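TetR family Transcriptional regulator (Streptococcus agalactiae 2603V/R, PDB 3KKC) probably binds DNA as a transcriptional regulator of the TetR family, and holds a nickel ion in this crystal form. Local coordinates at residues A[68-73]-A[88-93]; A[81-86]-A[118-123]; A[92-95]-A[99-102]. All blocks are in the same frame, centred on the assembly; numbering follows the deposited sequence.

Interaction 1: A[68-73]-A[88-93]. With NI (nickel (II) ion), chain E.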
ATOM      1  N   PHE A  68       7.210  19.384  -2.500  1.00 82.73           N
ATOM      2  CA  PHE A  68       6.267  19.318  -3.609  1.00 76.14           C
ATOM      3  C   PHE A  68       6.279  20.584  -4.481  1.00 80.25           C
ATOM      4  O   PHE A  68       5.961  20.535  -5.675  1.00 80.71           O
ATOM      5  CB  PHE A  68       4.875  18.952  -3.103  1.00 64.65           C
ATOM      6  CG  PHE A  68       4.825  17.578  -2.480  1.00 62.68           C
ATOM      7  CD1 PHE A  68       5.687  16.576  -2.934  1.00 55.68           C
ATOM      8  CD2 PHE A  68       3.928  17.281  -1.444  1.00 58.17           C
ATOM      9  CE1 PHE A  68       5.662  15.305  -2.371  1.00 58.89           C
ATOM     10  CE2 PHE A  68       3.902  16.019  -0.863  1.00 51.70           C
ATOM     11  CZ  PHE A  68       4.756  15.021  -1.312  1.00 56.05           C
ATOM     12  N   HIS A  69       6.656  21.717  -3.904  1.00 72.51           N
ATOM     13  CA  HIS A  69       6.781  22.888  -4.735  1.00 72.10           C
ATOM     14  C   HIS A  69       7.947  22.656  -5.678  1.00 77.92           C
ATOM     15  O   HIS A  69       7.834  22.941  -6.862  1.00 86.53           O
ATOM     16  CB  HIS A  69       6.986  24.147  -3.912  1.00 70.82           C
ATOM     17  CG  HIS A  69       7.013  25.402  -4.722  1.00 71.87           C
ATOM     18  ND1 HIS A  69       5.944  26.272  -4.777  1.00 78.53           N
ATOM     19  CD2 HIS A  69       7.992  25.956  -5.480  1.00 70.24           C
ATOM     20  CE1 HIS A  69       6.260  27.303  -5.544  1.00 80.99           C
ATOM     21  NE2 HIS A  69       7.497  27.136  -5.983  1.00 73.15           N
ATOM     22  N   HIS A  70       9.056  22.109  -5.182  1.00 74.00           N
ATOM     23  CA  HIS A  70      10.186  21.871  -6.077  1.00 71.61           C
ATOM     24  C   HIS A  70       9.975  20.769  -7.124  1.00 71.35           C
ATOM     25  O   HIS A  70      10.553  20.830  -8.208  1.00 70.80           O
ATOM     26  CB  HIS A  70      11.498  21.597  -5.345  1.00 67.81           C
ATOM     27  CG  HIS A  70      12.665  21.465  -6.281  1.00 70.61           C
ATOM     28  ND1 HIS A  70      13.165  22.539  -6.995  1.00 69.56           N
ATOM     29  CD2 HIS A  70      13.395  20.388  -6.663  1.00 70.19           C
ATOM     30  CE1 HIS A  70      14.164  22.128  -7.759  1.00 71.38           C
ATOM     31  NE2 HIS A  70      14.331  20.831  -7.574  1.00 65.64           N
ATOM     32  N   LEU A  71       9.188  19.750  -6.796  1.00 70.04           N
ATOM     33  CA  LEU A  71       8.970  18.655  -7.737  1.00 67.46           C
ATOM     34  C   LEU A  71       8.018  19.041  -8.865  1.00 73.14           C
ATOM     35  O   LEU A  71       8.321  18.826 -10.027  1.00 85.42           O
ATOM     36  CB  LEU A  71       8.444  17.419  -7.014  1.00 69.02           C
ATOM     37  CG  LEU A  71       9.489  16.636  -6.230  1.00 66.64           C
ATOM     38  CD1 LEU A  71       8.973  15.269  -5.866  1.00 62.57           C
ATOM     39  CD2 LEU A  71      10.712  16.514  -7.082  1.00 64.10           C
ATOM     40  N   PHE A  72       6.883  19.638  -8.529  1.00 74.66           N
ATOM     41  CA  PHE A  72       5.783  19.778  -9.481  1.00 80.18           C
ATOM     42  C   PHE A  72       5.512  21.221  -9.829  1.00 92.66           C
ATOM     43  O   PHE A  72       5.498  21.583 -10.997  1.00 98.59           O
ATOM     44  CB  PHE A  72       4.472  19.201  -8.923  1.00 78.93           C
ATOM     45  CG  PHE A  72       4.599  17.835  -8.294  1.00 79.26           C
ATOM     46  CD1 PHE A  72       4.665  16.693  -9.077  1.00 79.58           C
ATOM     47  CD2 PHE A  72       4.603  17.693  -6.917  1.00 79.43           C
ATOM     48  CE1 PHE A  72       4.754  15.432  -8.491  1.00 77.31           C
ATOM     49  CE2 PHE A  72       4.691  16.441  -6.332  1.00 79.46           C
ATOM     50  CZ  PHE A  72       4.763  15.313  -7.119  1.00 77.65           C
ATOM     51  N   LYS A  73       5.253  22.029  -8.805  1.00102.75           N
ATOM     52  CA  LYS A  73       4.776  23.395  -8.991  1.00111.87           C
ATOM     53  C   LYS A  73       5.816  24.244  -9.717  1.00117.09           C
ATOM     54  O   LYS A  73       5.798  25.477  -9.668  1.00120.11           O
ATOM     55  CB  LYS A  73       4.351  23.993  -7.648  1.00115.28           C
ATOM     56  CG  LYS A  73       3.296  23.133  -6.936  1.00118.08           C
ATOM     57  CD  LYS A  73       3.416  23.233  -5.418  1.00123.04           C
ATOM     58  CE  LYS A  73       2.906  21.971  -4.721  1.00124.58           C
ATOM     59  NZ  LYS A  73       3.286  21.926  -3.268  1.00126.23           N
ATOM     60  N   LEU A  88      11.716  11.554 -10.515  1.00 67.51           N
ATOM     61  CA  LEU A  88      12.426  10.328 -10.186  1.00 68.43           C
ATOM     62  C   LEU A  88      13.867  10.617  -9.753  1.00 72.81           C
ATOM     63  O   LEU A  88      14.427   9.882  -8.944  1.00 75.19           O
ATOM     64  CB  LEU A  88      12.408   9.349 -11.369  1.00 65.37           C
ATOM     65  CG  LEU A  88      11.257   8.356 -11.543  1.00 73.63           C
ATOM     66  CD1 LEU A  88      10.062   8.654 -10.627  1.00 69.80           C
ATOM     67  CD2 LEU A  88      10.816   8.289 -13.019  1.00 76.55           C
ATOM     68  N   LYS A  89      14.474  11.675 -10.299  1.00 75.93           N
ATOM     69  CA  LYS A  89      15.867  11.990  -9.977  1.00 79.04           C
ATOM     70  C   LYS A  89      15.989  12.231  -8.476  1.00 80.48           C
ATOM     71  O   LYS A  89      16.877  11.694  -7.819  1.00 82.72           O
ATOM     72  CB  LYS A  89      16.347  13.208 -10.759  1.00 84.05           C
ATOM     73  CG  LYS A  89      17.867  13.355 -10.827  1.00 96.74           C
ATOM     74  CD  LYS A  89      18.317  14.244 -12.013  1.00101.34           C
ATOM     75  CE  LYS A  89      17.896  15.706 -11.837  1.00103.54           C
ATOM     76  NZ  LYS A  89      17.895  16.524 -13.102  1.00102.90           N
ATOM     77  N   HIS A  90      15.069  13.026  -7.935  1.00 76.67           N
ATOM     78  CA  HIS A  90      15.044  13.319  -6.508  1.00 72.02           C
ATOM     79  C   HIS A  90      14.867  12.106  -5.626  1.00 72.03           C
ATOM     80  O   HIS A  90      15.433  12.028  -4.541  1.00 75.31           O
ATOM     81  CB  HIS A  90      13.972  14.344  -6.197  1.00 70.04           C
ATOM     82  CG  HIS A  90      14.411  15.742  -6.465  1.00 78.28           C
ATOM     83  ND1 HIS A  90      14.563  16.678  -5.466  1.00 80.93           N
ATOM     84  CD2 HIS A  90      14.784  16.348  -7.614  1.00 82.97           C
ATOM     85  CE1 HIS A  90      14.979  17.813  -5.992  1.00 82.51           C
ATOM     86  NE2 HIS A  90      15.134  17.636  -7.291  1.00 86.95           N
ATOM     87  N   PHE A  91      14.087  11.145  -6.086  1.00 73.07           N
ATOM     88  CA  PHE A  91      13.850   9.982  -5.262  1.00 73.50           C
ATOM     89  C   PHE A  91      15.107   9.118  -5.141  1.00 74.65           C
ATOM     90  O   PHE A  91      15.394   8.597  -4.057  1.00 82.29           O
ATOM     91  CB  PHE A  91      12.583   9.210  -5.704  1.00 66.45           C
ATOM     92  CG  PHE A  91      11.289   9.817  -5.174  1.00 61.45           C
ATOM     93  CD1 PHE A  91      10.812   9.484  -3.911  1.00 61.29           C
ATOM     94  CD2 PHE A  91      10.567  10.738  -5.926  1.00 61.53           C
ATOM     95  CE1 PHE A  91       9.633  10.052  -3.403  1.00 61.08           C
ATOM     96  CE2 PHE A  91       9.377  11.298  -5.439  1.00 63.03           C
ATOM     97  CZ  PHE A  91       8.915  10.959  -4.166  1.00 62.12           C
ATOM     98  N   GLU A  92      15.887   9.013  -6.214  1.00 69.84           N
ATOM     99  CA  GLU A  92      17.005   8.061  -6.227  1.00 77.47           C
ATOM    100  C   GLU A  92      18.198   8.484  -5.355  1.00 79.89           C
ATOM    101  O   GLU A  92      18.998   7.629  -4.938  1.00 79.71           O
ATOM    102  CB  GLU A  92      17.443   7.688  -7.661  1.00 85.32           C
ATOM    103  CG  GLU A  92      18.221   8.770  -8.411  1.00 95.43           C
ATOM    104  CD  GLU A  92      18.958   8.250  -9.652  1.00100.14           C
ATOM    105  OE1 GLU A  92      19.259   7.037  -9.721  1.00101.95           O
ATOM    106  OE2 GLU A  92      19.247   9.069 -10.555  1.00100.31           O
ATOM    107  N   GLN A  93      18.303   9.789  -5.078  1.00 80.59           N
ATOM    108  CA  GLN A  93      19.314  10.320  -4.158  1.00 84.76           C
ATOM    109  C   GLN A  93      18.705  10.555  -2.784  1.00 86.06           C
ATOM    110  O   GLN A  93      19.424  10.856  -1.818  1.00 92.44           O
ATOM    111  CB  GLN A  93      19.897  11.661  -4.645  1.00 92.73           C
ATOM    112  CG  GLN A  93      19.629  12.038  -6.080  1.00 94.62           C
ATOM    113  CD  GLN A  93      20.568  11.332  -7.027  1.00102.48           C
ATOM    114  OE1 GLN A  93      21.519  10.672  -6.592  1.00103.10           O
ATOM    115  NE2 GLN A  93      20.310  11.458  -8.334  1.00106.20           N
TER
HETATM  116 NI    NI E 201      15.560  19.315  -8.568  0.80 71.45          NI

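Interaction 2: A[81-86]-A[118-123]. With NI (nickel (II) ion), chain E.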
ATOM      1  N   GLU A  81       8.096  14.005 -20.044  1.00 83.65           N
ATOM      2  CA  GLU A  81       8.962  12.967 -19.463  1.00 91.79           C
ATOM      3  C   GLU A  81      10.297  13.461 -18.902  1.00 94.67           C
ATOM      4  O   GLU A  81      10.913  12.759 -18.094  1.00 95.91           O
ATOM      5  CB  GLU A  81       9.196  11.810 -20.440  1.00101.45           C
ATOM      6  CG  GLU A  81       9.559  12.248 -21.850  1.00112.79           C
ATOM      7  CD  GLU A  81       8.446  11.955 -22.841  1.00116.48           C
ATOM      8  OE1 GLU A  81       8.018  12.883 -23.567  1.00116.88           O
ATOM      9  OE2 GLU A  81       7.999  10.787 -22.877  1.00115.74           O
ATOM     10  N   GLU A  82      10.753  14.645 -19.320  1.00 91.22           N
ATOM     11  CA  GLU A  82      11.848  15.310 -18.609  1.00 85.96           C
ATOM     12  C   GLU A  82      11.384  15.606 -17.172  1.00 78.96           C
ATOM     13  O   GLU A  82      12.110  15.399 -16.197  1.00 80.73           O
ATOM     14  CB  GLU A  82      12.268  16.603 -19.315  1.00 89.23           C
ATOM     15  CG  GLU A  82      13.077  16.397 -20.593  1.00 94.36           C
ATOM     16  CD  GLU A  82      13.578  17.702 -21.228  1.00 98.34           C
ATOM     17  OE1 GLU A  82      14.233  17.639 -22.296  1.00 97.57           O
ATOM     18  OE2 GLU A  82      13.324  18.789 -20.667  1.00100.35           O
ATOM     19  N   TYR A  83      10.155  16.093 -17.077  1.00 65.63           N
ATOM     20  CA  TYR A  83       9.474  16.377 -15.825  1.00 64.58           C
ATOM     21  C   TYR A  83       9.356  15.128 -14.918  1.00 70.36           C
ATOM     22  O   TYR A  83       9.643  15.169 -13.715  1.00 72.95           O
ATOM     23  CB  TYR A  83       8.104  16.914 -16.216  1.00 60.79           C
ATOM     24  CG  TYR A  83       7.191  17.429 -15.133  1.00 64.12           C
ATOM     25  CD1 TYR A  83       7.177  18.775 -14.795  1.00 59.71           C
ATOM     26  CD2 TYR A  83       6.279  16.574 -14.499  1.00 66.47           C
ATOM     27  CE1 TYR A  83       6.303  19.248 -13.832  1.00 68.33           C
ATOM     28  CE2 TYR A  83       5.388  17.039 -13.540  1.00 67.85           C
ATOM     29  CZ  TYR A  83       5.408  18.374 -13.201  1.00 72.02           C
ATOM     30  OH  TYR A  83       4.532  18.841 -12.241  1.00 72.03           O
ATOM     31  N   LEU A  84       8.942  14.017 -15.506  1.00 71.34           N
ATOM     32  CA  LEU A  84       8.931  12.739 -14.809  1.00 70.65           C
ATOM     33  C   LEU A  84      10.344  12.388 -14.363  1.00 66.80           C
ATOM     34  O   LEU A  84      10.554  12.010 -13.231  1.00 65.08           O
ATOM     35  CB  LEU A  84       8.365  11.620 -15.714  1.00 73.10           C
ATOM     36  CG  LEU A  84       6.843  11.453 -15.785  1.00 75.06           C
ATOM     37  CD1 LEU A  84       6.182  12.774 -16.070  1.00 78.46           C
ATOM     38  CD2 LEU A  84       6.422  10.419 -16.830  1.00 69.41           C
ATOM     39  N   VAL A  85      11.312  12.483 -15.265  1.00 67.89           N
ATOM     40  CA  VAL A  85      12.681  12.124 -14.914  1.00 75.00           C
ATOM     41  C   VAL A  85      13.223  12.928 -13.715  1.00 79.08           C
ATOM     42  O   VAL A  85      13.865  12.358 -12.830  1.00 78.58           O
ATOM     43  CB  VAL A  85      13.641  12.265 -16.117  1.00 75.55           C
ATOM     44  CG1 VAL A  85      15.049  12.482 -15.627  1.00 75.29           C
ATOM     45  CG2 VAL A  85      13.568  11.038 -16.999  1.00 71.45           C
ATOM     46  N   HIS A  86      12.961  14.238 -13.684  1.00 78.81           N
ATOM     47  CA  HIS A  86      13.434  15.104 -12.593  1.00 72.80           C
ATOM     48  C   HIS A  86      12.832  14.656 -11.255  1.00 72.06           C
ATOM     49  O   HIS A  86      13.523  14.613 -10.232  1.00 67.42           O
ATOM     50  CB  HIS A  86      13.085  16.564 -12.885  1.00 69.49           C
ATOM     51  CG  HIS A  86      13.262  17.493 -11.714  1.00 78.16           C
ATOM     52  ND1 HIS A  86      12.198  18.118 -11.091  1.00 79.18           N
ATOM     53  CD2 HIS A  86      14.374  17.921 -11.069  1.00 78.79           C
ATOM     54  CE1 HIS A  86      12.647  18.884 -10.113  1.00 74.51           C
ATOM     55  NE2 HIS A  86      13.962  18.776 -10.076  1.00 79.16           N
ATOM     56  N   GLU A 118      -2.058  13.607  -8.839  1.00 55.63           N
ATOM     57  CA  GLU A 118      -3.364  13.802  -9.460  1.00 69.10           C
ATOM     58  C   GLU A 118      -3.482  15.111 -10.219  1.00 73.68           C
ATOM     59  O   GLU A 118      -4.257  15.216 -11.163  1.00 85.90           O
ATOM     60  CB  GLU A 118      -4.493  13.772  -8.424  1.00 77.44           C
ATOM     61  CG  GLU A 118      -4.949  12.414  -7.999  1.00 86.57           C
ATOM     62  CD  GLU A 118      -6.282  12.465  -7.255  1.00 99.69           C
ATOM     63  OE1 GLU A 118      -7.129  13.324  -7.609  1.00102.99           O
ATOM     64  OE2 GLU A 118      -6.484  11.648  -6.322  1.00103.02           O
ATOM     65  N   HIS A 119      -2.755  16.127  -9.789  1.00 72.20           N
ATOM     66  CA  HIS A 119      -2.943  17.463 -10.342  1.00 76.60           C
ATOM     67  C   HIS A 119      -1.930  17.763 -11.443  1.00 78.58           C
ATOM     68  O   HIS A 119      -2.223  18.482 -12.410  1.00 83.26           O
ATOM     69  CB  HIS A 119      -2.827  18.493  -9.221  1.00 85.04           C
ATOM     70  CG  HIS A 119      -3.058  19.905  -9.660  1.00 96.97           C
ATOM     71  ND1 HIS A 119      -4.318  20.419  -9.883  1.00102.21           N
ATOM     72  CD2 HIS A 119      -2.191  20.923  -9.885  1.00100.71           C
ATOM     73  CE1 HIS A 119      -4.220  21.689 -10.236  1.00105.30           C
ATOM     74  NE2 HIS A 119      -2.939  22.018 -10.247  1.00106.40           N
ATOM     75  N   ASP A 120      -0.735  17.207 -11.318  1.00 72.39           N
ATOM     76  CA  ASP A 120       0.343  17.634 -12.197  1.00 69.09           C
ATOM     77  C   ASP A 120       0.937  16.503 -13.016  1.00 72.09           C
ATOM     78  O   ASP A 120       1.594  16.744 -14.022  1.00 82.03           O
ATOM     79  CB  ASP A 120       1.417  18.384 -11.394  1.00 74.27           C
ATOM     80  CG  ASP A 120       0.923  19.752 -10.871  1.00 87.04           C
ATOM     81  OD1 ASP A 120       0.256  20.503 -11.626  1.00 90.16           O
ATOM     82  OD2 ASP A 120       1.207  20.085  -9.700  1.00 93.46           O
ATOM     83  N   VAL A 121       0.686  15.264 -12.620  1.00 70.51           N
ATOM     84  CA  VAL A 121       1.169  14.139 -13.408  1.00 70.64           C
ATOM     85  C   VAL A 121       0.063  13.388 -14.180  1.00 78.26           C
ATOM     86  O   VAL A 121       0.227  13.038 -15.356  1.00 78.26           O
ATOM     87  CB  VAL A 121       1.984  13.187 -12.546  1.00 65.53           C
ATOM     88  CG1 VAL A 121       2.177  11.818 -13.239  1.00 54.87           C
ATOM     89  CG2 VAL A 121       3.326  13.852 -12.200  1.00 69.15           C
ATOM     90  N   TYR A 122      -1.068  13.156 -13.532  1.00 77.90           N
ATOM     91  CA  TYR A 122      -2.109  12.353 -14.152  1.00 74.45           C
ATOM     92  C   TYR A 122      -2.693  12.936 -15.443  1.00 74.47           C
ATOM     93  O   TYR A 122      -2.774  12.236 -16.451  1.00 66.53           O
ATOM     94  CB  TYR A 122      -3.242  12.063 -13.179  1.00 69.53           C
ATOM     95  CG  TYR A 122      -4.355  11.346 -13.866  1.00 67.90           C
ATOM     96  CD1 TYR A 122      -4.176  10.050 -14.336  1.00 67.18           C
ATOM     97  CD2 TYR A 122      -5.575  11.966 -14.079  1.00 72.33           C
ATOM     98  CE1 TYR A 122      -5.188   9.384 -14.993  1.00 71.66           C
ATOM     99  CE2 TYR A 122      -6.604  11.305 -14.725  1.00 76.56           C
ATOM    100  CZ  TYR A 122      -6.403  10.015 -15.183  1.00 76.50           C
ATOM    101  OH  TYR A 122      -7.422   9.354 -15.830  1.00 80.04           O
ATOM    102  N   PRO A 123      -3.132  14.206 -15.407  1.00 77.46           N
ATOM    103  CA  PRO A 123      -3.771  14.769 -16.601  1.00 77.28           C
ATOM    104  C   PRO A 123      -2.923  14.637 -17.865  1.00 75.70           C
ATOM    105  O   PRO A 123      -3.451  14.256 -18.904  1.00 73.42           O
ATOM    106  CB  PRO A 123      -3.989  16.236 -16.216  1.00 78.37           C
ATOM    107  CG  PRO A 123      -4.158  16.197 -14.735  1.00 74.96           C
ATOM    108  CD  PRO A 123      -3.168  15.150 -14.275  1.00 76.56           C
TER
HETATM  109 NI    NI E 201      15.560  19.315  -8.568  0.80 71.45          NI

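Interaction 3: A[92-95]-A[99-102]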
ATOM      1  N   GLU A  92      15.887   9.013  -6.214  1.00 69.84           N
ATOM      2  CA  GLU A  92      17.005   8.061  -6.227  1.00 77.47           C
ATOM      3  C   GLU A  92      18.198   8.484  -5.355  1.00 79.89           C
ATOM      4  O   GLU A  92      18.998   7.629  -4.938  1.00 79.71           O
ATOM      5  CB  GLU A  92      17.443   7.688  -7.661  1.00 85.32           C
ATOM      6  CG  GLU A  92      18.221   8.770  -8.411  1.00 95.43           C
ATOM      7  CD  GLU A  92      18.958   8.250  -9.652  1.00100.14           C
ATOM      8  OE1 GLU A  92      19.259   7.037  -9.721  1.00101.95           O
ATOM      9  OE2 GLU A  92      19.247   9.069 -10.555  1.00100.31           O
ATOM     10  N   GLN A  93      18.303   9.789  -5.078  1.00 80.59           N
ATOM     11  CA  GLN A  93      19.314  10.320  -4.158  1.00 84.76           C
ATOM     12  C   GLN A  93      18.705  10.555  -2.784  1.00 86.06           C
ATOM     13  O   GLN A  93      19.424  10.856  -1.818  1.00 92.44           O
ATOM     14  CB  GLN A  93      19.897  11.661  -4.645  1.00 92.73           C
ATOM     15  CG  GLN A  93      19.629  12.038  -6.080  1.00 94.62           C
ATOM     16  CD  GLN A  93      20.568  11.332  -7.027  1.00102.48           C
ATOM     17  OE1 GLN A  93      21.519  10.672  -6.592  1.00103.10           O
ATOM     18  NE2 GLN A  93      20.310  11.458  -8.334  1.00106.20           N
ATOM     19  N   ASN A  94      17.380  10.443  -2.706  1.00 76.91           N
ATOM     20  CA  ASN A  94      16.673  10.678  -1.465  1.00 74.37           C
ATOM     21  C   ASN A  94      16.862  12.146  -1.075  1.00 84.82           C
ATOM     22  O   ASN A  94      17.160  12.482   0.085  1.00 80.04           O
ATOM     23  CB  ASN A  94      17.190   9.741  -0.376  1.00 70.81           C
ATOM     24  CG  ASN A  94      16.185   9.549   0.766  1.00 73.61           C
ATOM     25  OD1 ASN A  94      15.004   9.910   0.653  1.00 66.44           O
ATOM     26  ND2 ASN A  94      16.658   8.975   1.871  1.00 76.95           N
ATOM     27  N   GLN A  95      16.724  13.015  -2.076  1.00 89.87           N
ATOM     28  CA  GLN A  95      16.761  14.455  -1.856  1.00 88.31           C
ATOM     29  C   GLN A  95      15.804  14.864  -0.740  1.00 82.54           C
ATOM     30  O   GLN A  95      14.571  14.890  -0.931  1.00 71.96           O
ATOM     31  CB  GLN A  95      16.406  15.203  -3.132  1.00 90.89           C
ATOM     32  CG  GLN A  95      17.164  14.706  -4.346  1.00 97.60           C
ATOM     33  CD  GLN A  95      18.091  15.760  -4.926  1.00100.38           C
ATOM     34  OE1 GLN A  95      18.419  16.738  -4.251  1.00102.01           O
ATOM     35  NE2 GLN A  95      18.515  15.567  -6.180  1.00 96.71           N
ATOM     36  N   ALA A  99      12.543   9.884  -0.410  1.00 71.89           N
ATOM     37  CA  ALA A  99      12.419   8.443  -0.581  1.00 65.31           C
ATOM     38  C   ALA A  99      12.008   7.792   0.725  1.00 76.31           C
ATOM     39  O   ALA A  99      11.108   6.959   0.777  1.00 83.32           O
ATOM     40  CB  ALA A  99      13.738   7.861  -1.025  1.00 56.20           C
ATOM     41  N   THR A 100      12.698   8.161   1.786  1.00 79.09           N
ATOM     42  CA  THR A 100      12.457   7.546   3.065  1.00 77.52           C
ATOM     43  C   THR A 100      11.082   7.964   3.552  1.00 79.16           C
ATOM     44  O   THR A 100      10.438   7.248   4.305  1.00 79.65           O
ATOM     45  CB  THR A 100      13.548   7.952   4.056  1.00 75.52           C
ATOM     46  OG1 THR A 100      14.821   7.695   3.452  1.00 70.66           O
ATOM     47  CG2 THR A 100      13.429   7.152   5.391  1.00 68.51           C
ATOM     48  N   LEU A 101      10.625   9.126   3.109  1.00 82.75           N
ATOM     49  CA  LEU A 101       9.325   9.617   3.540  1.00 83.78           C
ATOM     50  C   LEU A 101       8.239   8.723   2.952  1.00 78.94           C
ATOM     51  O   LEU A 101       7.282   8.372   3.634  1.00 75.78           O
ATOM     52  CB  LEU A 101       9.139  11.074   3.108  1.00 87.00           C
ATOM     53  CG  LEU A 101       8.525  12.038   4.127  1.00 88.81           C
ATOM     54  CD1 LEU A 101       8.716  11.553   5.556  1.00 86.33           C
ATOM     55  CD2 LEU A 101       9.119  13.422   3.947  1.00 90.52           C
ATOM     56  N   LEU A 102       8.429   8.337   1.690  1.00 77.98           N
ATOM     57  CA  LEU A 102       7.479   7.520   0.938  1.00 75.12           C
ATOM     58  C   LEU A 102       7.495   6.060   1.364  1.00 77.51           C
ATOM     59  O   LEU A 102       6.450   5.413   1.437  1.00 76.64           O
ATOM     60  CB  LEU A 102       7.799   7.584  -0.553  1.00 69.82           C
ATOM     61  CG  LEU A 102       6.854   6.755  -1.428  1.00 65.81           C
ATOM     62  CD1 LEU A 102       5.494   7.437  -1.520  1.00 64.88           C
ATOM     63  CD2 LEU A 102       7.424   6.515  -2.825  1.00 63.69           C
TER

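Interaction 1: A[68-73]-A[88-93]
His70 and His90 meet through a shared nickel ion, to which each donates its NE2. The bond from His70 NE2 to the nickel measures 2.2 Å, and that from His90 NE2 to the nickel is also 2.2 Å. The two nitrogens subtend about 99° at the metal, so their 3.3 Å NE2-NE2 separation is set by coordination. The imidazole planes are inclined at 48°, neither stacked nor edge-to-face, although His90 NE2 lies in the plane of the His70 ring. His86 completes a three-histidine nickel site, one turn before His90 on helix 80-93, with His70 coming from helix 57-71. A bound imidazole, probably from the crystallisation liquor, lies about 3 Å from the His90 side chain.

One shell further in, Leu71 splits its two methyls between neighbouring rings. CD2 sits over a face of His90, 4.1 Å from the ring centroid, a CH-pi contact that backs the ligand; CD1 reaches Phe91 CE2 at 4.0 Å. The His70 side chain extends with CG anti to its backbone N (chi1 -175°), carrying the ring across to the metal.

The contact thus joins the last turn of helix 57-71 to the end of helix 80-93, with Ile87 also against Leu71, while Phe91 also touches Leu156 of helix 137-157.

Interaction 2: A[81-86]-A[118-123]
Tyr83 brings its hydroxyl against the aliphatic part of an acidic residue instead of its charged end: OH lies 3.3 Å from Asp120 CB, whereas Asp120 OD2 is 4.4 Å from Tyr83 OH and OD1 of the same carboxylate is further still. The planes of the phenol ring and the carboxylate stand 75° apart. What Tyr83 OH does bond to is the backbone carbonyl Phe72 O, in the loop that follows helix 57-71, and Phe72 in turn touches Asp120 with its side chain.

The second point of touch is apolar. Tyr83 CE2 meets Val121 CG2 at 4.0 Å, the methyl arriving at the ring edge close to its plane. Both touches use an extended tyrosine: with chi1 at -174° the ring points directly away from its own backbone nitrogen and reaches from helix 80-93 to helix 107-129. The contact packs these two helices of the C-terminal region of a TetR-family regulator. The receiving helix is irregular here: residues 118-121 form a wider pi-type turn, and a kink follows at Pro123, whose N has no hydrogen to give to the preceding turn.

On the same helix as Tyr83, His86 points another way and binds the nickel ion through NE2 at 2.3 Å, beside His70 and His90. Across the two segments, then, cohesion is van der Waals, made by the hydroxyl against Asp120 CB and by the ring edge against Val121 CG2, and the polar anchoring of the phenol is directed to a third element, the carbonyl oxygen of Phe72.

Interaction 3: A[92-95]-A[99-102]
Asn94 meets Ala99 and Thr100 with its side-chain amide, while its backbone forms the C-prime position of a Schellman motif that ends helix 80-93. The evidence for the motif is a positive phi at Asn94 together with terminating bonds from Gln95 N to His90 O and from Asn94 N to Phe91 O. A short link of a few residues then leads into helix 98-103.

Plain contacts are few. Asn94 CB lies 4.0 Å from Ala99 CB, and outside the two segments Asn94 also touches Gln26.

The hydrogen bonds across the turn all belong to the amide. Asn94 OD1 accepts two backbone N-H groups from the first turn of helix 98-103. The sounder is Thr100 N to Asn94 OD1, 3.1 Å with an angle of 153° at the hydrogen and the donor tilted out of the carbonyl plane; Ala99 N to Asn94 OD1 is short at 2.7 Å but bent, and counts as weak. An extended first torsion (chi1 -158°) contributes to this reach by swinging the amide away from the Asn94 nitrogen. Because both backbone groups are donors, they need OD1 on their side, which fixes the flip of the amide and turns its nitrogen to the threonine. There Asn94 ND2 donates to Thr100 OG1 at 2.7 Å, with that oxygen 22° out of the amide plane.

In the fold
From the N terminus, past the predicted helix-turn-helix at 34-53, helix 57-71 leads into 68-73, which interaction 1 joins to 88-93, closing a loop of fourteen intervening residues. Interaction 2 starts inside that loop, at 81-86, and closes only at 118-123, so the two cross; they meet at the nickel ion, and their centres are about 10 Å apart. Interaction 3, which shares Glu92 and Gln93 with interaction 1, closes a short loop of three residues between 92-95 and 99-102, nested inside the loop of interaction 2; the centres of these two contacts are about 17 Å apart. Helix 80-93 takes part in all three, tying helix 57-71, helix 98-103 and helix 107-129 together.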